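Local atomic coordinates of phosphate-binding protein (Xanthomonas axonopodis pv. citri, PDB entry 5UB6), a protein that binds pyrophosphate in this crystal and probably serves as the periplasmic substrate-binding component of a phosphate- or phosphonate-type ABC transporter. Residues G8-D13 / V63-G68; L83-G88 / P210-M215. One frame throughout, in Å; residues are numbered along the deposited sequence. Where two conformers were deposited one is given.

Interaction 1: G8-D13 / V63-G68; sequences GRISDD and VSETTG. With POP (pyrophosphate 2-), chain C.
Ile10 and Glu65 meet where two parallel neighbours of a periplasmic-binding-protein sheet, strands 4-8 and 62-66, part at their C-terminal ends near the ligand cleft. The packed part is buried. Glu65 CG lies anti to its carbonyl carbon (chi1 -63°), and the bend at chi2 turns the carboxylate toward the loop that leaves strand 4-8. There Ile10 N donates to Glu65 OE2 at 3.0 Å, nearly straight at 165°, on the syn side though tilted 24° out of the carboxylate plane. The Ile10 side chain crosses that of Glu65 at about a right angle, its CD1 coming 3.9 Å from Glu65 OE1, while Met51 and Ala48 of helix 48-56 pack against its branched hydrocarbon. Val63 CG1 lies 3.5 Å from Gly8 O. On the looser side, Arg9 runs out to a partly exposed position, where its bent chain lets Arg9 NE donate to Ile10 O at 2.8 Å. At the other end, Thr66 faces the ligand: its hydroxyl also meets Thr124 OG1, and Thr66 OG1 hydrogen-bonds pyrophosphate O4 at 2.5 Å, a length too short to be trusted exactly.

Interaction 2: L83-G88 / P210-M215; sequences LMTERG and PRAVEM. With POP (pyrophosphate 2-), chain C.
Leu83, Met84 and Thr85 pair with Glu214, Val213 and Ala212 in an antiparallel ladder between strands 79-87 and 209-217. Two good backbone bonds hold it: Glu214 N gives its hydrogen to Leu83 O at 2.9 Å, and Thr85 N reaches Ala212 O, also at 2.9 Å; the return bond from Leu83 N to Glu214 O is weak. Beside the ladder, Thr85 OG1 donates to Glu214 OE2 at 2.6 Å through the anti lone pair of that oxygen. Threonine suits the site because its hydroxyl, anti to the carbonyl carbon (chi1 -53°), turns to the carboxylate of Glu214, diagonal to it on the same face of the sheet. Ser64 also bonds to OE2 and Trp62 to OE1, so both oxygens of this buried acid are satisfied. On the other face the contact is apolar: Met84 SD lies 4.2 Å from Val213 CG2, and Met84 CE packs tightly on Pro210 CB at 3.4 Å. The small Ala212 puts its CB 3.6 Å above the centre of the Arg87 guanidinium, whose NE is buried without a partner. The Arg211 guanidinium stands nearly perpendicular to it, the planes 84° apart; in the conformer described, Arg211 NH2 donates to pyrophosphate O2 at 3.2 Å. Arg211, with Arg87 behind it, would probably make the local field positive, consistent with holding an anionic phosphate, with Glu214 perhaps offsetting part of that charge.

Overall arrangement
Interactions 1 and 2, their centres about 11 Å apart, are joined through neighbouring antiparallel strands, 62-66 and 209-217. The tie is polar: Ser64 OG of interaction 1 lies 2.6 Å from Glu214 OE2 of interaction 2, a probable hydrogen bond, and Thr67 OG1 similarly meets Pro210 O at 2.6 Å. Packing adds to it, with Glu65 O 3.2 Å from Ala212 CB. Each contact also sends one side chain to the pyrophosphate: the P2 phosphoryl group is met by Thr66, at the end of strand 62-66, and the P1 group by the loop residue Arg211 in one of its two conformers. Ser123, Thr124, Ser125 and Lys164 add further hydrogen bonds to the ligand.

Interaction 1: G8-D13 / V63-G68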
ATOM      1  N   GLY A   8     -13.586  -1.260  -4.259  1.00 26.48           N
ATOM      2  CA  GLY A   8     -12.568  -0.827  -5.178  1.00 28.54           C
ATOM      3  C   GLY A   8     -11.198  -1.033  -4.627  1.00 28.76           C
ATOM      4  O   GLY A   8     -11.047  -1.526  -3.495  1.00 25.72           O
ATOM      5  N   ARG A   9     -10.231  -0.672  -5.478  1.00 29.94           N
ATOM      6  CA  ARG A   9      -8.838  -0.461  -5.085  1.00 35.20           C
ATOM      7  C   ARG A   9      -8.088   0.373  -6.118  1.00 31.25           C
ATOM      8  O   ARG A   9      -8.503   0.542  -7.280  1.00 29.35           O
ATOM      9  CB  ARG A   9      -8.068  -1.777  -4.798  1.00 39.25           C
ATOM     10  CG  ARG A   9      -7.699  -2.645  -5.992  1.00 43.88           C
ATOM     11  CD  ARG A   9      -6.598  -3.650  -5.637  1.00 48.70           C
ATOM     12  NE  ARG A   9      -5.278  -3.090  -5.928  1.00 52.62           N
ATOM     13  CZ  ARG A   9      -4.189  -3.768  -6.299  1.00 57.16           C
ATOM     14  NH1 ARG A   9      -4.195  -5.093  -6.424  1.00 58.00           N
ATOM     15  NH2 ARG A   9      -3.058  -3.099  -6.554  1.00 57.54           N
ATOM     16  N   ILE A  10      -6.968   0.897  -5.647  1.00 30.91           N
ATOM     17  CA  ILE A  10      -6.067   1.647  -6.476  1.00 27.26           C
ATOM     18  C   ILE A  10      -5.315   0.567  -7.237  1.00 27.76           C
ATOM     19  O   ILE A  10      -4.853  -0.388  -6.645  1.00 29.32           O
ATOM     20  CB  ILE A  10      -5.116   2.483  -5.636  1.00 26.09           C
ATOM     21  CG1 ILE A  10      -5.909   3.502  -4.791  1.00 24.67           C
ATOM     22  CG2 ILE A  10      -4.076   3.139  -6.563  1.00 24.62           C
ATOM     23  CD1 ILE A  10      -5.094   4.207  -3.720  1.00 24.94           C
ATOM     24  N   SER A  11      -5.236   0.662  -8.545  1.00 27.29           N
ATOM     25  CA  SER A  11      -4.690  -0.448  -9.301  1.00 31.73           C
ATOM     26  C   SER A  11      -4.086  -0.006 -10.593  1.00 35.35           C
ATOM     27  O   SER A  11      -4.752   0.662 -11.338  1.00 37.98           O
ATOM     28  CB  SER A  11      -5.829  -1.405  -9.632  1.00 31.84           C
ATOM     29  OG  SER A  11      -5.437  -2.433 -10.520  1.00 27.41           O
ATOM     30  N   ASP A  12      -2.859  -0.433 -10.869  1.00 42.54           N
ATOM     31  CA  ASP A  12      -2.246  -0.266 -12.211  1.00 52.70           C
ATOM     32  C   ASP A  12      -2.517  -1.435 -13.138  1.00 52.46           C
ATOM     33  O   ASP A  12      -2.034  -1.429 -14.253  1.00 57.57           O
ATOM     34  CB  ASP A  12      -0.720  -0.058 -12.118  1.00 58.04           C
ATOM     35  CG  ASP A  12      -0.328   1.409 -11.996  1.00 68.50           C
ATOM     36  OD1 ASP A  12      -1.199   2.317 -12.026  1.00 72.57           O
ATOM     37  OD2 ASP A  12       0.889   1.660 -11.864  1.00 86.76           O
ATOM     38  N   ASP A  13      -3.282  -2.431 -12.686  1.00 55.25           N
ATOM     39  CA  ASP A  13      -3.605  -3.614 -13.497  1.00 50.63           C
ATOM     40  C   ASP A  13      -5.037  -4.060 -13.173  1.00 42.57           C
ATOM     41  O   ASP A  13      -5.252  -5.098 -12.557  1.00 38.59           O
ATOM     42  CB  ASP A  13      -2.567  -4.732 -13.226  1.00 53.52           C
ATOM     43  CG  ASP A  13      -2.419  -5.730 -14.376  1.00 55.91           C
ATOM     44  OD1 ASP A  13      -3.168  -5.699 -15.391  1.00 58.05           O
ATOM     45  OD2 ASP A  13      -1.536  -6.594 -14.219  1.00 51.74           O
ATOM     46  N   VAL A  63     -12.697   0.431   0.151  1.00 22.13           N
ATOM     47  CA  VAL A  63     -11.456  -0.066  -0.408  1.00 22.86           C
ATOM     48  C   VAL A  63     -10.633  -0.741   0.682  1.00 23.00           C
ATOM     49  O   VAL A  63     -10.774  -0.412   1.864  1.00 23.34           O
ATOM     50  CB  VAL A  63     -10.636   1.044  -1.079  1.00 23.25           C
ATOM     51  CG1 VAL A  63     -11.440   1.708  -2.158  1.00 23.25           C
ATOM     52  CG2 VAL A  63     -10.139   2.055  -0.051  1.00 24.82           C
ATOM     53  N   SER A  64      -9.835  -1.731   0.286  1.00 22.08           N
ATOM     54  CA  SER A  64      -8.879  -2.393   1.172  1.00 21.97           C
ATOM     55  C   SER A  64      -7.493  -1.978   0.706  1.00 23.10           C
ATOM     56  O   SER A  64      -7.096  -2.336  -0.377  1.00 22.99           O
ATOM     57  CB  SER A  64      -8.985  -3.906   1.083  1.00 21.85           C
ATOM     58  OG  SER A  64      -8.017  -4.514   1.943  1.00 22.81           O
ATOM     59  N   GLU A  65      -6.753  -1.239   1.531  1.00 24.09           N
ATOM     60  CA  GLU A  65      -5.461  -0.656   1.128  1.00 25.73           C
ATOM     61  C   GLU A  65      -4.388  -0.857   2.205  1.00 23.43           C
ATOM     62  O   GLU A  65      -4.697  -1.081   3.391  1.00 21.04           O
ATOM     63  CB  GLU A  65      -5.618   0.855   0.805  1.00 27.77           C
ATOM     64  CG  GLU A  65      -6.556   1.164  -0.382  1.00 31.76           C
ATOM     65  CD  GLU A  65      -5.999   0.764  -1.757  1.00 36.09           C
ATOM     66  OE1 GLU A  65      -4.755   0.775  -1.937  1.00 37.05           O
ATOM     67  OE2 GLU A  65      -6.819   0.470  -2.667  1.00 40.15           O
ATOM     68  N   THR A  66      -3.135  -0.727   1.781  1.00 20.92           N
ATOM     69  CA  THR A  66      -2.038  -0.605   2.708  1.00 20.86           C
ATOM     70  C   THR A  66      -2.162   0.745   3.367  1.00 21.34           C
ATOM     71  O   THR A  66      -2.759   1.682   2.814  1.00 20.04           O
ATOM     72  CB  THR A  66      -0.674  -0.754   2.051  1.00 21.26           C
ATOM     73  OG1 THR A  66      -0.485   0.296   1.110  1.00 21.70           O
ATOM     74  CG2 THR A  66      -0.551  -2.078   1.332  1.00 20.90           C
ATOM     75  N   THR A  67      -1.607   0.830   4.572  1.00 21.22           N
ATOM     76  CA  THR A  67      -1.915   1.922   5.476  1.00 21.52           C
ATOM     77  C   THR A  67      -1.455   3.302   5.049  1.00 21.72           C
ATOM     78  O   THR A  67      -2.109   4.259   5.410  1.00 21.80           O
ATOM     79  CB  THR A  67      -1.415   1.596   6.897  1.00 24.18           C
ATOM     80  OG1 THR A  67      -0.046   1.162   6.832  1.00 22.44           O
ATOM     81  CG2 THR A  67      -2.281   0.471   7.469  1.00 25.30           C
ATOM     82  N   GLY A  68      -0.353   3.417   4.291  1.00 20.23           N
ATOM     83  CA  GLY A  68       0.079   4.716   3.792  1.00 19.94           C
ATOM     84  C   GLY A  68      -0.929   5.238   2.765  1.00 19.80           C
ATOM     85  O   GLY A  68      -1.430   6.373   2.855  1.00 18.39           O
TER
HETATM   86  P1  POP C 401       0.922  -3.664  -1.987  1.00 45.26           P
HETATM   87  O1  POP C 401      -0.400  -2.997  -2.360  1.00 45.36           O
HETATM   88  O2  POP C 401       0.964  -4.946  -1.174  1.00 49.08           O
HETATM   89  O3  POP C 401       1.900  -3.669  -3.112  1.00 48.34           O
HETATM   90  O   POP C 401       1.509  -2.707  -0.862  1.00 35.32           O
HETATM   91  P2  POP C 401       2.218  -1.289  -1.013  1.00 29.33           P
HETATM   92  O4  POP C 401       1.140  -0.214  -0.710  1.00 27.86           O
HETATM   93  O5  POP C 401       3.278  -1.386   0.036  1.00 24.31           O
HETATM   94  O6  POP C 401       2.733  -1.045  -2.462  1.00 30.81           O

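Interaction 2: L83-G88 / P210-M215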
ATOM      1  N   LEU A  83     -11.754  -1.158   9.648  1.00 21.90           N
ATOM      2  CA  LEU A  83     -11.175  -2.325  10.319  1.00 23.06           C
ATOM      3  C   LEU A  83      -9.687  -2.466   9.957  1.00 23.81           C
ATOM      4  O   LEU A  83      -9.305  -2.107   8.859  1.00 23.88           O
ATOM      5  CB  LEU A  83     -11.866  -3.603   9.855  1.00 24.24           C
ATOM      6  CG  LEU A  83     -13.320  -3.870  10.221  1.00 26.97           C
ATOM      7  CD1 LEU A  83     -13.817  -5.120   9.501  1.00 29.69           C
ATOM      8  CD2 LEU A  83     -13.479  -4.039  11.720  1.00 28.87           C
ATOM      9  N   MET A  84      -8.862  -3.002  10.861  1.00 24.05           N
ATOM     10  CA  MET A  84      -7.470  -3.334  10.518  1.00 25.25           C
ATOM     11  C   MET A  84      -7.445  -4.705   9.817  1.00 23.71           C
ATOM     12  O   MET A  84      -8.198  -5.593  10.133  1.00 23.77           O
ATOM     13  CB  MET A  84      -6.553  -3.334  11.748  1.00 23.90           C
ATOM     14  CG  MET A  84      -6.585  -2.044  12.584  1.00 23.97           C
ATOM     15  SD  MET A  84      -6.125  -0.578  11.648  1.00 27.07           S
ATOM     16  CE  MET A  84      -4.472  -1.074  11.139  1.00 26.68           C
ATOM     17  N   THR A  85      -6.557  -4.852   8.853  1.00 24.25           N
ATOM     18  CA  THR A  85      -6.526  -6.027   7.997  1.00 23.48           C
ATOM     19  C   THR A  85      -5.175  -6.644   8.130  1.00 22.38           C
ATOM     20  O   THR A  85      -4.161  -5.944   8.151  1.00 23.08           O
ATOM     21  CB  THR A  85      -6.867  -5.613   6.569  1.00 23.15           C
ATOM     22  OG1 THR A  85      -8.105  -4.883   6.603  1.00 22.57           O
ATOM     23  CG2 THR A  85      -7.000  -6.807   5.631  1.00 23.46           C
ATOM     24  N   GLU A  86      -5.186  -7.961   8.271  1.00 23.88           N
ATOM     25  CA  GLU A  86      -4.002  -8.782   8.418  1.00 26.04           C
ATOM     26  C   GLU A  86      -3.920  -9.589   7.130  1.00 24.76           C
ATOM     27  O   GLU A  86      -4.924 -10.144   6.706  1.00 23.83           O
ATOM     28  CB  GLU A  86      -4.194  -9.705   9.628  1.00 30.27           C
ATOM     29  CG  GLU A  86      -3.168 -10.823   9.760  1.00 34.97           C
ATOM     30  CD  GLU A  86      -3.632 -11.950  10.689  1.00 39.05           C
ATOM     31  OE1 GLU A  86      -3.887 -11.642  11.886  1.00 39.73           O
ATOM     32  OE2 GLU A  86      -3.752 -13.116  10.218  1.00 35.79           O
ATOM     33  N   ARG A  87      -2.758  -9.621   6.485  1.00 24.02           N
ATOM     34  CA  ARG A  87      -2.595 -10.331   5.223  1.00 27.32           C
ATOM     35  C   ARG A  87      -1.371 -11.224   5.304  1.00 26.77           C
ATOM     36  O   ARG A  87      -0.326 -10.832   5.858  1.00 24.98           O
ATOM     37  CB  ARG A  87      -2.456  -9.364   4.019  1.00 29.35           C
ATOM     38  CG  ARG A  87      -3.385  -8.152   4.099  1.00 33.08           C
ATOM     39  CD  ARG A  87      -4.071  -7.713   2.830  1.00 33.12           C
ATOM     40  NE  ARG A  87      -3.369  -6.662   2.111  1.00 33.55           N
ATOM     41  CZ  ARG A  87      -3.932  -5.610   1.484  1.00 33.06           C
ATOM     42  NH1 ARG A  87      -5.234  -5.374   1.489  1.00 34.21           N
ATOM     43  NH2 ARG A  87      -3.157  -4.769   0.832  1.00 30.64           N
ATOM     44  N   GLY A  88      -1.487 -12.402   4.716  1.00 27.87           N
ATOM     45  CA  GLY A  88      -0.385 -13.391   4.751  1.00 30.71           C
ATOM     46  C   GLY A  88       0.004 -13.822   6.155  1.00 28.97           C
ATOM     47  O   GLY A  88       1.153 -14.143   6.401  1.00 31.99           O
ATOM     48  N   PRO A 210       1.185  -1.000  10.499  1.00 22.16           N
ATOM     49  CA  PRO A 210       0.173  -2.004  10.208  1.00 23.16           C
ATOM     50  C   PRO A 210       0.068  -2.195   8.703  1.00 23.98           C
ATOM     51  O   PRO A 210       0.162  -1.228   7.953  1.00 25.03           O
ATOM     52  CB  PRO A 210      -1.106  -1.426  10.805  1.00 24.00           C
ATOM     53  CG  PRO A 210      -0.657  -0.340  11.725  1.00 25.53           C
ATOM     54  CD  PRO A 210       0.582   0.209  11.061  1.00 24.32           C
ATOM     55  N   ARG A 211      -0.128  -3.446   8.330  1.00 23.29           N
ATOM     56  CA  ARG A 211      -0.053  -3.907   6.953  0.50 26.52           C
ATOM     57  C   ARG A 211      -1.140  -3.289   6.052  1.00 26.03           C
ATOM     58  O   ARG A 211      -0.842  -2.781   4.952  1.00 26.56           O
ATOM     59  CB  ARG A 211      -0.160  -5.442   6.972  0.50 29.37           C
ATOM     60  CG  ARG A 211      -0.131  -6.137   5.626  0.50 30.73           C
ATOM     61  CD  ARG A 211       1.249  -6.136   5.014  0.50 30.95           C
ATOM     62  NE  ARG A 211       1.229  -6.817   3.723  0.50 30.80           N
ATOM     63  CZ  ARG A 211       0.906  -6.196   2.607  0.50 30.26           C
ATOM     64  NH1 ARG A 211       0.582  -4.921   2.661  0.50 27.87           N
ATOM     65  NH2 ARG A 211       0.888  -6.844   1.450  0.50 31.60           N
ATOM     66  N   ALA A 212      -2.382  -3.298   6.517  1.00 24.00           N
ATOM     67  CA  ALA A 212      -3.531  -2.849   5.695  1.00 22.70           C
ATOM     68  C   ALA A 212      -4.758  -2.481   6.512  1.00 21.58           C
ATOM     69  O   ALA A 212      -4.895  -2.810   7.723  1.00 20.54           O
ATOM     70  CB  ALA A 212      -3.889  -3.923   4.663  1.00 22.98           C
ATOM     71  N   VAL A 213      -5.657  -1.766   5.863  1.00 21.38           N
ATOM     72  CA  VAL A 213      -6.848  -1.266   6.556  1.00 20.89           C
ATOM     73  C   VAL A 213      -7.983  -1.268   5.576  1.00 22.07           C
ATOM     74  O   VAL A 213      -7.792  -0.931   4.409  1.00 23.15           O
ATOM     75  CB  VAL A 213      -6.560   0.131   7.165  1.00 21.64           C
ATOM     76  CG1 VAL A 213      -6.091   1.109   6.108  1.00 20.89           C
ATOM     77  CG2 VAL A 213      -7.730   0.701   7.944  1.00 21.59           C
ATOM     78  N   GLU A 214      -9.166  -1.650   6.037  1.00 21.79           N
ATOM     79  CA  GLU A 214     -10.384  -1.418   5.290  1.00 22.02           C
ATOM     80  C   GLU A 214     -10.876   0.001   5.518  1.00 21.86           C
ATOM     81  O   GLU A 214     -10.981   0.459   6.659  1.00 24.53           O
ATOM     82  CB  GLU A 214     -11.467  -2.420   5.676  1.00 23.97           C
ATOM     83  CG  GLU A 214     -11.026  -3.878   5.607  1.00 23.34           C
ATOM     84  CD  GLU A 214     -10.442  -4.204   4.258  1.00 26.25           C
ATOM     85  OE1 GLU A 214     -11.216  -4.154   3.225  1.00 26.33           O
ATOM     86  OE2 GLU A 214      -9.228  -4.497   4.245  1.00 25.25           O
ATOM     87  N   MET A 215     -11.126   0.723   4.426  1.00 20.43           N
ATOM     88  CA  MET A 215     -11.593   2.115   4.481  1.00 21.35           C
ATOM     89  C   MET A 215     -12.943   2.210   3.812  1.00 21.98           C
ATOM     90  O   MET A 215     -13.177   1.569   2.785  1.00 25.41           O
ATOM     91  CB  MET A 215     -10.655   3.057   3.738  1.00 20.68           C
ATOM     92  CG  MET A 215      -9.169   2.951   4.125  1.00 20.67           C
ATOM     93  SD  MET A 215      -8.873   3.737   5.721  1.00 21.01           S
ATOM     94  CE  MET A 215      -9.136   5.459   5.270  1.00 19.69           C
TER
HETATM   95  P1  POP C 401       0.922  -3.664  -1.987  1.00 45.26           P
HETATM   96  O1  POP C 401      -0.400  -2.997  -2.360  1.00 45.36           O
HETATM   97  O2  POP C 401       0.964  -4.946  -1.174  1.00 49.08           O
HETATM   98  O3  POP C 401       1.900  -3.669  -3.112  1.00 48.34           O
HETATM   99  O   POP C 401       1.509  -2.707  -0.862  1.00 35.32           O
HETATM  100  P2  POP C 401       2.218  -1.289  -1.013  1.00 29.33           P
HETATM  101  O4  POP C 401       1.140  -0.214  -0.710  1.00 27.86           O
HETATM  102  O5  POP C 401       3.278  -1.386   0.036  1.00 24.31           O
HETATM  103  O6  POP C 401       2.733  -1.045  -2.462  1.00 30.81           O